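Local atomic coordinates of peptidyl tryptophan dihydroxylase (Pseudomonas putida, PDB entry 7CTQ), a protein that probably uses a bound FAD to dihydroxylate a tryptophan within a peptide, a step in making the tryptophylquinone cofactor of quinohemoprotein amine dehydrogenase. Residues Glu86-Arg91 / Trp185-Glu190; Ala173-Ser178 / Thr226-Ala231; Gly17-Ile22 / Gln277-Ala282. All coordinates share one frame; numbering follows the deposited sequence. Where two conformers were deposited one is given.

From the N terminus, the chain passes first through helix 15-27, which holds G17-I22 and meets Q277-A282 across 254 intervening residues; contact 3 therefore closes the longest loop. Inside it lie the other two. E86-R91 waits for W185-E190 to complete contact 1, but A173-S178 comes in between and finds its partner T226-A231 afterwards, so contacts 1 and 2 cross. They also touch: A173-S178 and W185-E190 lie on the adjacent antiparallel strands 173-179 and 182-188, joined through A175 N to M186 O and R188 N to A173 O. Contact 3 touches neither, yet shares FAD with contact 1, tying the Rossmann-type part to the sheet.

Contact 1 (Glu86-Arg91 / Trp185-Glu190); sequences EFLLDR and WMARLE. With FAD (flavin-adenine dinucleotide), chain C.
In the curled mixed sheet of this flavoprotein, L88 of strand 87-90 packs on W185 and A187 of strand 182-188 and on L189 just past its end. The strands are not sheet neighbours: their axes pass 9.3 Å apart and cross at 81°, and side chains fill the gap. L88 gives the largest share of the buried surface. Its CG lies anti to the carbonyl carbon, twisted off the staggered position (chi1 -34°), and its two methyls diverge onto different partners. CD2 meets the edge of the W185 ring, 4.3 Å from CH2. CD1 approaches A187 CB at 4.2 Å and L189 CD2 at 4.1 Å; the leucines slide past each other in opposite directions. S174 and A70 also line L88. At the other end of E86-R91 the chain turns into helix 91-104, with D90 as its N-cap, bonding the amides of Q92 and R93. R91 reaches FAD with a side chain bent at chi2 and chi3. Its NH1 donates to the ribityl O4' at 2.9 Å, nearly straight at 169°, and its NH2 to the phosphate oxygen O1A, also at 2.9 Å and in the guanidinium plane. Salt bridges to E44 and D95 fix the same group. A methionine here would probably leave O1A and O4' without these donors and both carboxylates without their counter-charge. One leucine thus makes the strand's apolar contact, while the following arginine probably helps balance the cofactor's phosphate charge.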
loop_
_atom_site.group_PDB
_atom_site.type_symbol
_atom_site.label_atom_id
_atom_site.label_comp_id
_atom_site.label_asym_id
_atom_site.label_seq_id
_atom_site.Cartn_x
_atom_site.Cartn_y
_atom_site.Cartn_z
ATOM N N GLU A 86 3.072 -18.587 6.150
ATOM C CA GLU A 86 3.205 -17.145 6.225
ATOM C C GLU A 86 4.178 -16.809 7.346
ATOM O O GLU A 86 4.345 -17.572 8.302
ATOM C CB GLU A 86 1.851 -16.461 6.423
ATOM C CG GLU A 86 1.034 -16.433 5.130
ATOM C CD GLU A 86 -0.130 -15.467 5.176
ATOM O OE1 GLU A 86 -0.360 -14.852 6.239
ATOM O OE2 GLU A 86 -0.814 -15.316 4.139
ATOM N N PHE A 87 4.853 -15.684 7.188
ATOM C CA PHE A 87 6.011 -15.331 7.988
ATOM C C PHE A 87 5.656 -14.172 8.912
ATOM O O PHE A 87 4.524 -13.676 8.929
ATOM C CB PHE A 87 7.198 -14.976 7.081
ATOM C CG PHE A 87 7.609 -16.086 6.142
ATOM C CD1 PHE A 87 8.820 -16.742 6.309
ATOM C CD2 PHE A 87 6.788 -16.469 5.089
ATOM C CE1 PHE A 87 9.195 -17.761 5.452
ATOM C CE2 PHE A 87 7.156 -17.488 4.233
ATOM C CZ PHE A 87 8.362 -18.134 4.414
ATOM N N LEU A 88 6.640 -13.752 9.700
ATOM C CA LEU A 88 6.537 -12.557 10.518
ATOM C C LEU A 88 7.683 -11.642 10.142
ATOM O O LEU A 88 8.800 -12.102 9.901
ATOM C CB LEU A 88 6.588 -12.871 12.024
ATOM C CG LEU A 88 5.962 -14.169 12.542
ATOM C CD1 LEU A 88 6.138 -14.267 14.052
ATOM C CD2 LEU A 88 4.491 -14.298 12.160
ATOM N N LEU A 89 7.407 -10.347 10.071
ATOM C CA LEU A 89 8.414 -9.371 9.684
ATOM C C LEU A 89 8.658 -8.439 10.857
ATOM O O LEU A 89 7.728 -7.781 11.330
ATOM C CB LEU A 89 7.981 -8.575 8.454
ATOM C CG LEU A 89 9.055 -7.566 8.058
ATOM C CD1 LEU A 89 10.202 -8.259 7.332
ATOM C CD2 LEU A 89 8.465 -6.457 7.222
ATOM N N ASP A 90 9.898 -8.374 11.322
ATOM C CA ASP A 90 10.229 -7.485 12.425
ATOM C C ASP A 90 10.676 -6.158 11.821
ATOM O O ASP A 90 11.771 -6.056 11.255
ATOM C CB ASP A 90 11.283 -8.113 13.335
ATOM C CG ASP A 90 12.064 -7.082 14.121
ATOM O OD1 ASP A 90 11.474 -6.071 14.556
ATOM O OD2 ASP A 90 13.267 -7.284 14.313
ATOM N N ARG A 91 9.807 -5.149 11.929
ATOM C CA ARG A 91 10.053 -3.852 11.311
ATOM C C ARG A 91 11.294 -3.171 11.863
ATOM O O ARG A 91 11.887 -2.339 11.168
ATOM C CB ARG A 91 8.831 -2.952 11.496
ATOM C CG ARG A 91 7.599 -3.451 10.755
ATOM C CD ARG A 91 7.897 -3.600 9.274
ATOM N NE ARG A 91 8.389 -2.353 8.696
ATOM C CZ ARG A 91 7.615 -1.470 8.071
ATOM N NH1 ARG A 91 6.318 -1.709 7.938
ATOM N NH2 ARG A 91 8.138 -0.353 7.575
ATOM N N TRP A 185 -4.731 -9.260 16.166
ATOM C CA TRP A 185 -3.576 -9.954 15.626
ATOM C C TRP A 185 -2.518 -10.035 16.718
ATOM O O TRP A 185 -2.270 -9.047 17.418
ATOM C CB TRP A 185 -3.021 -9.214 14.414
ATOM C CG TRP A 185 -1.588 -9.488 14.110
ATOM C CD1 TRP A 185 -0.524 -8.659 14.337
ATOM C CD2 TRP A 185 -1.056 -10.665 13.495
ATOM N NE1 TRP A 185 0.637 -9.251 13.905
ATOM C CE2 TRP A 185 0.338 -10.481 13.380
ATOM C CE3 TRP A 185 -1.625 -11.856 13.027
ATOM C CZ2 TRP A 185 1.174 -11.446 12.819
ATOM C CZ3 TRP A 185 -0.796 -12.815 12.474
ATOM C CH2 TRP A 185 0.590 -12.602 12.368
ATOM N N MET A 186 -1.883 -11.199 16.857
ATOM C CA MET A 186 -0.868 -11.372 17.891
ATOM C C MET A 186 0.277 -12.240 17.383
ATOM O O MET A 186 0.085 -13.128 16.547
ATOM C CB MET A 186 -1.462 -11.991 19.167
ATOM C CG MET A 186 -2.062 -13.359 18.943
ATOM S SD MET A 186 -3.109 -13.869 20.307
ATOM C CE MET A 186 -4.719 -13.278 19.774
ATOM N N ALA A 187 1.473 -11.983 17.918
ATOM C CA ALA A 187 2.662 -12.700 17.485
ATOM C C ALA A 187 3.651 -12.835 18.636
ATOM O O ALA A 187 3.731 -11.979 19.521
ATOM C CB ALA A 187 3.339 -12.001 16.306
ATOM N N ARG A 188 4.427 -13.913 18.590
ATOM C CA ARG A 188 5.487 -14.160 19.557
ATOM C C ARG A 188 6.730 -14.576 18.785
ATOM O O ARG A 188 6.725 -15.614 18.118
ATOM C CB ARG A 188 5.068 -15.241 20.555
ATOM C CG ARG A 188 6.067 -15.513 21.647
ATOM C CD ARG A 188 5.729 -16.815 22.327
ATOM N NE ARG A 188 6.560 -17.024 23.506
ATOM C CZ ARG A 188 6.488 -18.099 24.279
ATOM N NH1 ARG A 188 5.616 -19.060 23.990
ATOM N NH2 ARG A 188 7.283 -18.213 25.340
ATOM N N LEU A 189 7.775 -13.756 18.848
ATOM C CA LEU A 189 8.981 -14.038 18.092
ATOM C C LEU A 189 9.806 -15.114 18.795
ATOM O O LEU A 189 9.552 -15.484 19.948
ATOM C CB LEU A 189 9.806 -12.769 17.902
ATOM C CG LEU A 189 9.176 -11.664 17.052
ATOM C CD1 LEU A 189 9.932 -10.364 17.252
ATOM C CD2 LEU A 189 9.188 -12.064 15.597
ATOM N N GLU A 190 10.812 -15.622 18.078
ATOM C CA GLU A 190 11.647 -16.685 18.627
ATOM C C GLU A 190 12.449 -16.193 19.823
ATOM O O GLU A 190 12.611 -16.923 20.806
ATOM C CB GLU A 190 12.574 -17.239 17.548
ATOM C CG GLU A 190 13.418 -18.408 18.009
ATOM C CD GLU A 190 13.356 -19.571 17.047
ATOM O OE1 GLU A 190 12.829 -20.635 17.438
ATOM O OE2 GLU A 190 13.820 -19.417 15.899
HETATM P PA FAD C . 6.593 3.421 6.535
HETATM O O1A FAD C . 6.903 1.979 6.436
HETATM O O2A FAD C . 5.784 3.781 7.773
HETATM O O5B FAD C . 7.917 4.234 6.376
HETATM C C5B FAD C . 8.018 5.603 6.814
HETATM C C4B FAD C . 9.448 5.814 7.235
HETATM O O4B FAD C . 9.671 7.224 7.464
HETATM C C3B FAD C . 9.879 5.093 8.517
HETATM O O3B FAD C . 11.211 4.603 8.381
HETATM C C2B FAD C . 9.751 6.185 9.586
HETATM O O2B FAD C . 10.660 6.020 10.673
HETATM C C1B FAD C . 10.149 7.420 8.778
HETATM N N9A FAD C . 9.676 8.708 9.266
HETATM C C8A FAD C . 8.473 9.027 9.829
HETATM N N7A FAD C . 8.341 10.289 10.159
HETATM C C5A FAD C . 9.565 10.832 9.815
HETATM C C6A FAD C . 10.095 12.134 9.925
HETATM N N6A FAD C . 9.427 13.168 10.435
HETATM N N1A FAD C . 11.360 12.349 9.478
HETATM C C2A FAD C . 12.040 11.320 8.965
HETATM N N3A FAD C . 11.638 10.052 8.816
HETATM C C4A FAD C . 10.390 9.871 9.257
HETATM N N1 FAD C . 1.551 -4.313 6.456
HETATM C C2 FAD C . 1.836 -5.630 6.224
HETATM O O2 FAD C . 2.366 -6.005 5.178
HETATM N N3 FAD C . 1.537 -6.574 7.185
HETATM C C4 FAD C . 0.958 -6.329 8.413
HETATM O O4 FAD C . 0.751 -7.254 9.195
HETATM C C4X FAD C . 0.656 -4.931 8.652
HETATM N N5 FAD C . 0.099 -4.609 9.789
HETATM C C5X FAD C . -0.192 -3.274 10.018
HETATM C C6 FAD C . -0.795 -2.913 11.224
HETATM C C7 FAD C . -1.121 -1.588 11.494
HETATM C C7M FAD C . -1.768 -1.235 12.807
HETATM C C8 FAD C . -0.843 -0.598 10.538
HETATM C C8M FAD C . -1.174 0.847 10.802
HETATM C C9 FAD C . -0.238 -0.953 9.337
HETATM C C9A FAD C . 0.082 -2.278 9.068
HETATM N N10 FAD C . 0.701 -2.665 7.862
HETATM C C10 FAD C . 0.988 -3.992 7.612
HETATM C "C1'" FAD C . 0.968 -1.674 6.818
HETATM C "C2'" FAD C . 2.430 -1.282 6.685
HETATM O "O2'" FAD C . 2.989 -0.917 7.947
HETATM C "C3'" FAD C . 2.518 -0.101 5.721
HETATM O "O3'" FAD C . 1.727 -0.415 4.581
HETATM C "C4'" FAD C . 3.920 0.261 5.240
HETATM O "O4'" FAD C . 4.867 0.207 6.310
HETATM C "C5'" FAD C . 3.930 1.629 4.600
HETATM O "O5'" FAD C . 5.212 1.839 3.990
HETATM P P FAD C . 5.794 3.274 3.820
HETATM O O1P FAD C . 4.801 4.057 2.948
HETATM O O2P FAD C . 7.204 3.218 3.345
HETATM O O3P FAD C . 5.721 3.874 5.288
#

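Contact 2 (Ala173-Ser178 / Thr226-Ala231); sequences ASAVES and TELFDA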
loop_
_atom_site.group_PDB
_atom_site.type_symbol
_atom_site.label_atom_id
_atom_site.label_comp_id
_atom_site.label_asym_id
_atom_site.label_seq_id
_atom_site.Cartn_x
_atom_site.Cartn_y
_atom_site.Cartn_z
ATOM N N ALA A 173 5.102 -18.223 17.185
ATOM C CA ALA A 173 3.728 -18.427 16.734
ATOM C C ALA A 173 3.085 -17.071 16.454
ATOM O O ALA A 173 3.627 -16.013 16.789
ATOM C CB ALA A 173 2.907 -19.211 17.763
ATOM N N SER A 174 1.914 -17.124 15.830
ATOM C CA SER A 174 1.092 -15.941 15.615
ATOM C C SER A 174 -0.361 -16.389 15.561
ATOM O O SER A 174 -0.656 -17.585 15.462
ATOM C CB SER A 174 1.508 -15.195 14.345
ATOM O OG SER A 174 1.218 -15.953 13.181
ATOM N N ALA A 175 -1.279 -15.423 15.651
ATOM C CA ALA A 175 -2.695 -15.769 15.586
ATOM C C ALA A 175 -3.532 -14.558 15.199
ATOM O O ALA A 175 -3.121 -13.404 15.374
ATOM C CB ALA A 175 -3.202 -16.348 16.911
ATOM N N VAL A 176 -4.722 -14.856 14.670
ATOM C CA VAL A 176 -5.766 -13.883 14.356
ATOM C C VAL A 176 -7.076 -14.422 14.908
ATOM O O VAL A 176 -7.396 -15.598 14.705
ATOM C CB VAL A 176 -5.908 -13.633 12.841
ATOM C CG1 VAL A 176 -6.613 -12.291 12.575
ATOM C CG2 VAL A 176 -4.564 -13.692 12.153
ATOM N N GLU A 177 -7.831 -13.574 15.609
ATOM C CA GLU A 177 -9.160 -13.971 16.055
ATOM C C GLU A 177 -10.134 -12.821 15.851
ATOM O O GLU A 177 -9.821 -11.655 16.126
ATOM C CB GLU A 177 -9.189 -14.436 17.525
ATOM C CG GLU A 177 -8.812 -13.386 18.553
ATOM C CD GLU A 177 -9.006 -13.852 20.005
ATOM O OE1 GLU A 177 -9.883 -14.702 20.285
ATOM O OE2 GLU A 177 -8.267 -13.350 20.874
ATOM N N SER A 178 -11.305 -13.172 15.336
ATOM C CA SER A 178 -12.429 -12.259 15.249
ATOM C C SER A 178 -13.051 -12.083 16.631
ATOM O O SER A 178 -13.364 -13.064 17.317
ATOM C CB SER A 178 -13.450 -12.807 14.248
ATOM O OG SER A 178 -14.779 -12.470 14.595
ATOM N N THR A 226 -3.902 -16.715 26.055
ATOM C CA THR A 226 -3.427 -17.611 27.113
ATOM C C THR A 226 -2.579 -18.739 26.537
ATOM O O THR A 226 -1.467 -19.005 27.014
ATOM C CB THR A 226 -4.617 -18.179 27.897
ATOM O OG1 THR A 226 -5.315 -17.117 28.560
ATOM C CG2 THR A 226 -4.144 -19.172 28.942
ATOM N N GLU A 227 -3.091 -19.405 25.497
ATOM C CA GLU A 227 -2.363 -20.496 24.859
ATOM C C GLU A 227 -1.018 -20.027 24.327
ATOM O O GLU A 227 0.026 -20.608 24.641
ATOM C CB GLU A 227 -3.203 -21.087 23.728
ATOM C CG GLU A 227 -2.653 -22.388 23.165
ATOM C CD GLU A 227 -3.715 -23.239 22.489
ATOM O OE1 GLU A 227 -3.578 -24.485 22.498
ATOM O OE2 GLU A 227 -4.681 -22.663 21.941
ATOM N N LEU A 228 -1.026 -18.957 23.529
ATOM C CA LEU A 228 0.178 -18.543 22.816
ATOM C C LEU A 228 1.241 -17.957 23.734
ATOM O O LEU A 228 2.438 -18.076 23.442
ATOM C CB LEU A 228 -0.180 -17.518 21.740
ATOM C CG LEU A 228 -0.188 -18.075 20.319
ATOM C CD1 LEU A 228 -1.420 -18.945 20.120
ATOM C CD2 LEU A 228 -0.125 -16.955 19.291
ATOM N N PHE A 229 0.843 -17.297 24.820
ATOM C CA PHE A 229 1.776 -16.553 25.657
ATOM C C PHE A 229 1.765 -17.129 27.065
ATOM O O PHE A 229 0.716 -17.170 27.719
ATOM C CB PHE A 229 1.425 -15.063 25.690
ATOM C CG PHE A 229 1.324 -14.429 24.333
ATOM C CD1 PHE A 229 2.462 -14.013 23.663
ATOM C CD2 PHE A 229 0.090 -14.240 23.735
ATOM C CE1 PHE A 229 2.373 -13.420 22.410
ATOM C CE2 PHE A 229 -0.013 -13.651 22.482
ATOM C CZ PHE A 229 1.133 -13.237 21.819
ATOM N N ASP A 230 2.934 -17.558 27.536
ATOM C CA ASP A 230 3.049 -18.000 28.920
ATOM C C ASP A 230 3.051 -16.800 29.861
ATOM O O ASP A 230 2.187 -16.681 30.737
ATOM C CB ASP A 230 4.312 -18.851 29.092
ATOM C CG ASP A 230 4.499 -19.849 27.958
ATOM O OD1 ASP A 230 3.493 -20.436 27.502
ATOM O OD2 ASP A 230 5.650 -20.038 27.509
ATOM N N ALA A 231 4.008 -15.893 29.681
ATOM C CA ALA A 231 4.012 -14.613 30.375
ATOM C C ALA A 231 3.272 -13.582 29.534
ATOM O O ALA A 231 3.594 -13.396 28.358
ATOM C CB ALA A 231 5.439 -14.140 30.633
#
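L228, the last residue of helix 223-228, presses its CD2 methyl onto the backbone of strand 173-179 between the methyls of A173 and A175. These three residues bury the most surface in the contact, and L228 by far the largest share. Its CD2 lies 4.1 Å from A173 CB and 3.9 Å from A175 CB, the two methyls that point from the same side of the strand toward the helix. Between them the methyl reaches the peptide itself, 3.8 Å from S174 C. With so little side chain at A173 and A175, the leucine can come right down onto the main chain. Its first torsion, chi1 -104°, is far from staggered, which suggests that the branch is swung round to fit this position. CB of the same leucine sits 3.8 Å above one face of the following F229 ring, offset toward its rim. S174 points the other way, and its OG bonds T71 O in the adjacent strand 67-76. The side-chain contacts are all apolar, though the leucine methyl also rests on the S174 carbonyl group. Around it, L224 from one turn earlier in the helix also touches A175, and Q73 of strand 67-76 touches L228. Strand 182-188 runs antiparallel beside A173-S178; past the helix end, F229 packs on its R188, D230 makes a salt bridge to the same arginine, and the F229 ring meets that of W165 in strand 158-166.

Contact 3 (Gly17-Ile22 / Gln277-Ala282); sequences GAATAI and QSLSSA. With FAD (flavin-adenine dinucleotide), chain C.
A19 and T20 of helix 15-27 meet L279 and A282 of helix 274-282, where two helices run in roughly the same direction; the axes of the two segments approach to 9.0 Å and lie 32° from parallel. The side-chain contacts across the gap are van der Waals, mostly between methyls. A19 CB touches L279 CD2 at 3.8 Å and A282 CB at 4.3 Å. With only alanine side chains at A19 and A282, the backbones can come close; the CA atoms of T20 and A282 are 5.8 Å apart. T20 adds a tight van der Waals touch, its OG1 lying 3.3 Å from A282 CB. That hydroxyl is already occupied: it sits beside the backbone N (chi1 -59°), where it bonds A16 O of its own helix. The hydrogen bonds run within helix 274-282 and to its surroundings. S281 OG donates to S278 O at 2.6 Å, tilted 23° from the carbonyl plane, and also bonds G261 N. S278 O thus takes the S281 hydroxyl, while its backbone bonds from S281 N and A282 N are weak. The cofactor is met by S278: in the conformer described, FAD O3' of the ribityl chain donates to its OG at 2.7 Å, a bond that need not hold for the second conformer. On the partner helix, G17 is probably the last glycine of the Rossmann-type GxGxxG motif. Helix 15-27 links the parallel strands 8-11 and 31-35 in a beta-alpha-beta crossover, with A21 against V31 and V33. L102 of helix 91-104 touches A18, A21 and I22, while V57 touches A19. Behind helix 274-282, the long helix 299-327 packs F317 on Q277, L313 on S280 and I310 on S281.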
loop_
_atom_site.group_PDB
_atom_site.type_symbol
_atom_site.label_atom_id
_atom_site.label_comp_id
_atom_site.label_asym_id
_atom_site.label_seq_id
_atom_site.Cartn_x
_atom_site.Cartn_y
_atom_site.Cartn_z
ATOM N N GLY A 17 9.438 4.567 0.211
ATOM C CA GLY A 17 10.543 5.462 -0.105
ATOM C C GLY A 17 11.739 4.718 -0.664
ATOM O O GLY A 17 12.337 5.140 -1.666
ATOM N N ALA A 18 12.085 3.581 -0.046
ATOM C CA ALA A 18 13.202 2.772 -0.533
ATOM C C ALA A 18 12.959 2.310 -1.963
ATOM O O ALA A 18 13.837 2.438 -2.829
ATOM C CB ALA A 18 13.416 1.574 0.389
ATOM N N ALA A 19 11.766 1.764 -2.225
ATOM C CA ALA A 19 11.409 1.315 -3.565
ATOM C C ALA A 19 11.576 2.431 -4.586
ATOM O O ALA A 19 12.213 2.247 -5.628
ATOM C CB ALA A 19 9.968 0.796 -3.561
ATOM N N THR A 20 11.025 3.610 -4.291
ATOM C CA THR A 20 11.079 4.723 -5.233
ATOM C C THR A 20 12.518 5.144 -5.509
ATOM O O THR A 20 12.912 5.347 -6.668
ATOM C CB THR A 20 10.262 5.899 -4.685
ATOM O OG1 THR A 20 8.907 5.478 -4.480
ATOM C CG2 THR A 20 10.299 7.082 -5.640
ATOM N N ALA A 21 13.314 5.278 -4.447
ATOM C CA ALA A 21 14.727 5.629 -4.572
ATOM C C ALA A 21 15.462 4.700 -5.534
ATOM O O ALA A 21 16.192 5.155 -6.427
ATOM C CB ALA A 21 15.385 5.593 -3.191
ATOM N N ILE A 22 15.282 3.388 -5.363
ATOM C CA ILE A 22 15.989 2.436 -6.205
ATOM C C ILE A 22 15.504 2.540 -7.641
ATOM O O ILE A 22 16.300 2.460 -8.587
ATOM C CB ILE A 22 15.835 1.013 -5.646
ATOM C CG1 ILE A 22 16.459 0.947 -4.253
ATOM C CG2 ILE A 22 16.475 -0.011 -6.590
ATOM C CD1 ILE A 22 16.400 -0.405 -3.624
ATOM N N GLN A 277 0.862 -3.455 -0.774
ATOM C CA GLN A 277 0.011 -2.384 -1.276
ATOM C C GLN A 277 0.756 -1.055 -1.309
ATOM O O GLN A 277 0.548 -0.241 -2.220
ATOM C CB GLN A 277 -1.239 -2.310 -0.418
ATOM C CG GLN A 277 -2.021 -3.604 -0.480
ATOM C CD GLN A 277 -3.131 -3.661 0.523
ATOM O OE1 GLN A 277 -3.208 -2.821 1.411
ATOM N NE2 GLN A 277 -4.001 -4.654 0.396
ATOM N N SER A 278 1.646 -0.826 -0.339
ATOM C CA SER A 278 2.462 0.384 -0.360
ATOM C C SER A 278 3.485 0.336 -1.484
ATOM O O SER A 278 3.767 1.361 -2.118
ATOM C CB SER A 278 3.145 0.572 0.994
ATOM O OG SER A 278 2.340 0.024 2.025
ATOM N N LEU A 279 4.046 -0.848 -1.753
ATOM C CA LEU A 279 4.958 -0.996 -2.886
ATOM C C LEU A 279 4.243 -0.737 -4.211
ATOM O O LEU A 279 4.810 -0.113 -5.124
ATOM C CB LEU A 279 5.589 -2.395 -2.871
ATOM C CG LEU A 279 6.574 -2.725 -1.736
ATOM C CD1 LEU A 279 7.030 -4.181 -1.819
ATOM C CD2 LEU A 279 7.785 -1.776 -1.753
ATOM N N SER A 280 2.991 -1.193 -4.328
ATOM C CA SER A 280 2.208 -0.942 -5.541
ATOM C C SER A 280 2.063 0.547 -5.815
ATOM O O SER A 280 2.048 0.978 -6.977
ATOM C CB SER A 280 0.822 -1.575 -5.414
ATOM O OG SER A 280 0.940 -2.978 -5.270
ATOM N N SER A 281 1.928 1.348 -4.754
ATOM C CA SER A 281 1.733 2.778 -4.938
ATOM C C SER A 281 3.009 3.451 -5.419
ATOM O O SER A 281 2.942 4.500 -6.063
ATOM C CB SER A 281 1.253 3.408 -3.632
ATOM O OG SER A 281 2.306 3.461 -2.681
ATOM N N ALA A 282 4.173 2.853 -5.139
ATOM C CA ALA A 282 5.452 3.415 -5.554
ATOM C C ALA A 282 5.962 2.836 -6.862
ATOM O O ALA A 282 6.933 3.363 -7.419
ATOM C CB ALA A 282 6.508 3.194 -4.459
HETATM P PA FAD C . 6.593 3.421 6.535
HETATM O O1A FAD C . 6.903 1.979 6.436
HETATM O O2A FAD C . 5.784 3.781 7.773
HETATM O O5B FAD C . 7.917 4.234 6.376
HETATM C C5B FAD C . 8.018 5.603 6.814
HETATM C C4B FAD C . 9.448 5.814 7.235
HETATM O O4B FAD C . 9.671 7.224 7.464
HETATM C C3B FAD C . 9.879 5.093 8.517
HETATM O O3B FAD C . 11.211 4.603 8.381
HETATM C C2B FAD C . 9.751 6.185 9.586
HETATM O O2B FAD C . 10.660 6.020 10.673
HETATM C C1B FAD C . 10.149 7.420 8.778
HETATM N N9A FAD C . 9.676 8.708 9.266
HETATM C C8A FAD C . 8.473 9.027 9.829
HETATM N N7A FAD C . 8.341 10.289 10.159
HETATM C C5A FAD C . 9.565 10.832 9.815
HETATM C C6A FAD C . 10.095 12.134 9.925
HETATM N N6A FAD C . 9.427 13.168 10.435
HETATM N N1A FAD C . 11.360 12.349 9.478
HETATM C C2A FAD C . 12.040 11.320 8.965
HETATM N N3A FAD C . 11.638 10.052 8.816
HETATM C C4A FAD C . 10.390 9.871 9.257
HETATM N N1 FAD C . 1.551 -4.313 6.456
HETATM C C2 FAD C . 1.836 -5.630 6.224
HETATM O O2 FAD C . 2.366 -6.005 5.178
HETATM N N3 FAD C . 1.537 -6.574 7.185
HETATM C C4 FAD C . 0.958 -6.329 8.413
HETATM O O4 FAD C . 0.751 -7.254 9.195
HETATM C C4X FAD C . 0.656 -4.931 8.652
HETATM N N5 FAD C . 0.099 -4.609 9.789
HETATM C C5X FAD C . -0.192 -3.274 10.018
HETATM C C6 FAD C . -0.795 -2.913 11.224
HETATM C C7 FAD C . -1.121 -1.588 11.494
HETATM C C7M FAD C . -1.768 -1.235 12.807
HETATM C C8 FAD C . -0.843 -0.598 10.538
HETATM C C8M FAD C . -1.174 0.847 10.802
HETATM C C9 FAD C . -0.238 -0.953 9.337
HETATM C C9A FAD C . 0.082 -2.278 9.068
HETATM N N10 FAD C . 0.701 -2.665 7.862
HETATM C C10 FAD C . 0.988 -3.992 7.612
HETATM C "C1'" FAD C . 0.968 -1.674 6.818
HETATM C "C2'" FAD C . 2.430 -1.282 6.685
HETATM O "O2'" FAD C . 2.989 -0.917 7.947
HETATM C "C3'" FAD C . 2.518 -0.101 5.721
HETATM O "O3'" FAD C . 1.727 -0.415 4.581
HETATM C "C4'" FAD C . 3.920 0.261 5.240
HETATM O "O4'" FAD C . 4.867 0.207 6.310
HETATM C "C5'" FAD C . 3.930 1.629 4.600
HETATM O "O5'" FAD C . 5.212 1.839 3.990
HETATM P P FAD C . 5.794 3.274 3.820
HETATM O O1P FAD C . 4.801 4.057 2.948
HETATM O O2P FAD C . 7.204 3.218 3.345
HETATM O O3P FAD C . 5.721 3.874 5.288
#